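Local coordinates for protein transcriptional regulator (Vibrio vulnificus, PDB 4IVN) that binds N-acetylmannosamine 6-phosphate and probably represses transcription of the nan operon for sialic acid catabolism, at residues 117-123 / 220-224. Numbering follows the deposited sequence.
Sequences LARIVER and TEMLV
In the alpha-beta-alpha sandwich of the SIS fold, helices cover a parallel sheet, and here R119, I120 and R123 of one such helix meet E221 and L223 on strand 221-224, at one edge of the sheet within this chain. The strand runs at 122° to the helix, the axes coming within 8.8 Å. The contact illustrates how one interface can divide into a greasy half and a charged half. On the buried side the end of I120 meets the branch point of L223 head-on, I120 CD1 a tight 3.4 Å from L223 CG; L117 CD1 lies against L223 CD1 at 4.0 Å. V249 and L250 of helix 237-257 pack on L117 and I120, respectively, and C94 of the second subunit also touches L117.

E221, itself buried, lays its CB against I120 CG1 (3.6 Å), then bends at chi2 (-75°), which brings the carboxylate to two arginines one helical turn apart on the more exposed edge. R119 NH2 meets the syn lone pair of E221 OE1 at 2.9 Å, and R119 NE reaches E221 OE2 at 3.0 Å, the guanidinium and carboxylate planes 33° apart. Such pairing at both oxygens should restrain rotation of the carboxylate. R123, extended from CG to NE, adds a weak, long bond from NE to E221 OE2 (3.4 Å), and over one face of its guanidinium sits the methyl CG2 of T220, 3.6 Å from R123 NH2.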
loop_
_atom_site.group_PDB
_atom_site.type_symbol
_atom_site.label_atom_id
_atom_site.label_comp_id
_atom_site.label_asym_id
_atom_site.label_seq_id
_atom_site.Cartn_x
_atom_site.Cartn_y
_atom_site.Cartn_z
ATOM N N LEU A 117 21.020 3.345 -0.225
ATOM C CA LEU A 117 19.969 4.161 0.337
ATOM C C LEU A 117 20.448 5.641 0.440
ATOM O O LEU A 117 19.695 6.560 -0.003
ATOM C CB LEU A 117 19.587 3.620 1.731
ATOM C CG LEU A 117 18.488 4.422 2.452
ATOM C CD1 LEU A 117 17.173 4.509 1.657
ATOM C CD2 LEU A 117 18.246 3.891 3.869
ATOM N N ALA A 118 21.642 5.866 1.029
ATOM C CA ALA A 118 22.167 7.275 1.168
ATOM C C ALA A 118 22.318 7.952 -0.195
ATOM O O ALA A 118 21.902 9.108 -0.378
ATOM C CB ALA A 118 23.473 7.324 1.980
ATOM N N ARG A 119 22.848 7.205 -1.175
ATOM C CA ARG A 119 22.893 7.751 -2.474
ATOM C C ARG A 119 21.524 8.074 -3.077
ATOM O O ARG A 119 21.385 9.086 -3.755
ATOM C CB ARG A 119 23.643 6.822 -3.403
ATOM C CG ARG A 119 25.116 7.041 -3.263
ATOM C CD ARG A 119 25.779 6.463 -4.497
ATOM N NE ARG A 119 25.300 5.084 -4.800
ATOM C CZ ARG A 119 25.735 3.985 -4.222
ATOM N NH1 ARG A 119 26.669 4.038 -3.238
ATOM N NH2 ARG A 119 25.240 2.823 -4.615
ATOM N N ILE A 120 20.546 7.184 -2.868
ATOM C CA ILE A 120 19.204 7.388 -3.437
ATOM C C ILE A 120 18.548 8.669 -2.815
ATOM O O ILE A 120 17.913 9.475 -3.495
ATOM C CB ILE A 120 18.326 6.119 -3.224
ATOM C CG1 ILE A 120 18.961 4.934 -4.008
ATOM C CG2 ILE A 120 16.882 6.407 -3.637
ATOM C CD1 ILE A 120 18.343 3.555 -3.730
ATOM N N VAL A 121 18.708 8.839 -1.518
ATOM C CA VAL A 121 18.255 10.064 -0.837
ATOM C C VAL A 121 18.755 11.314 -1.476
ATOM O O VAL A 121 17.970 12.256 -1.734
ATOM C CB VAL A 121 18.779 10.114 0.585
ATOM C CG1 VAL A 121 18.509 11.538 1.180
ATOM C CG2 VAL A 121 18.109 8.986 1.428
ATOM N N GLU A 122 20.056 11.334 -1.814
ATOM C CA GLU A 122 20.630 12.511 -2.426
ATOM C C GLU A 122 20.062 12.761 -3.813
ATOM O O GLU A 122 19.737 13.886 -4.150
ATOM C CB GLU A 122 22.164 12.313 -2.499
ATOM C CG GLU A 122 23.009 13.556 -2.424
ATOM C CD GLU A 122 22.459 14.596 -1.477
ATOM O OE1 GLU A 122 22.046 14.247 -0.317
ATOM O OE2 GLU A 122 22.437 15.789 -1.934
ATOM N N ARG A 123 19.917 11.706 -4.610
ATOM C CA ARG A 123 19.212 11.839 -5.925
ATOM C C ARG A 123 17.804 12.455 -5.806
ATOM O O ARG A 123 17.454 13.362 -6.551
ATOM C CB ARG A 123 19.183 10.483 -6.590
ATOM C CG ARG A 123 20.641 10.063 -6.944
ATOM C CD ARG A 123 20.719 9.022 -8.039
ATOM N NE ARG A 123 22.077 8.475 -8.283
ATOM C CZ ARG A 123 22.891 8.873 -9.261
ATOM N NH1 ARG A 123 22.546 9.886 -10.074
ATOM N NH2 ARG A 123 24.061 8.237 -9.439
ATOM N N THR A 220 20.062 2.716 -12.092
ATOM C CA THR A 220 21.208 3.463 -11.554
ATOM C C THR A 220 21.452 2.958 -10.130
ATOM O O THR A 220 22.577 2.887 -9.692
ATOM C CB THR A 220 20.996 5.004 -11.613
ATOM O OG1 THR A 220 20.543 5.371 -12.928
ATOM C CG2 THR A 220 22.270 5.834 -11.369
ATOM N N GLU A 221 20.371 2.733 -9.374
ATOM C CA GLU A 221 20.418 2.217 -8.030
ATOM C C GLU A 221 19.284 1.194 -7.819
ATOM O O GLU A 221 18.295 1.230 -8.558
ATOM C CB GLU A 221 20.152 3.352 -7.013
ATOM C CG GLU A 221 20.999 4.644 -7.181
ATOM C CD GLU A 221 22.482 4.573 -6.725
ATOM O OE1 GLU A 221 22.897 3.499 -6.185
ATOM O OE2 GLU A 221 23.228 5.636 -6.884
ATOM N N MET A 222 19.360 0.355 -6.787
ATOM C CA MET A 222 18.251 -0.574 -6.521
ATOM C C MET A 222 18.050 -0.664 -5.013
ATOM O O MET A 222 19.014 -0.651 -4.282
ATOM C CB MET A 222 18.639 -2.005 -6.934
ATOM C CG MET A 222 18.260 -2.432 -8.339
ATOM S SD MET A 222 17.612 -4.150 -8.364
ATOM C CE MET A 222 16.834 -4.139 -9.986
ATOM N N LEU A 223 16.817 -0.792 -4.560
ATOM C CA LEU A 223 16.585 -1.151 -3.142
ATOM C C LEU A 223 15.780 -2.428 -3.285
ATOM O O LEU A 223 14.948 -2.496 -4.145
ATOM C CB LEU A 223 15.804 -0.084 -2.398
ATOM C CG LEU A 223 16.544 1.207 -2.044
ATOM C CD1 LEU A 223 15.709 2.081 -1.132
ATOM C CD2 LEU A 223 17.925 0.934 -1.437
ATOM N N VAL A 224 16.131 -3.443 -2.506
ATOM C CA VAL A 224 15.564 -4.778 -2.620
ATOM C C VAL A 224 14.828 -5.152 -1.360
ATOM O O VAL A 224 15.401 -5.202 -0.308
ATOM C CB VAL A 224 16.705 -5.789 -2.934
ATOM C CG1 VAL A 224 16.195 -7.251 -2.867
ATOM C CG2 VAL A 224 17.312 -5.424 -4.299
#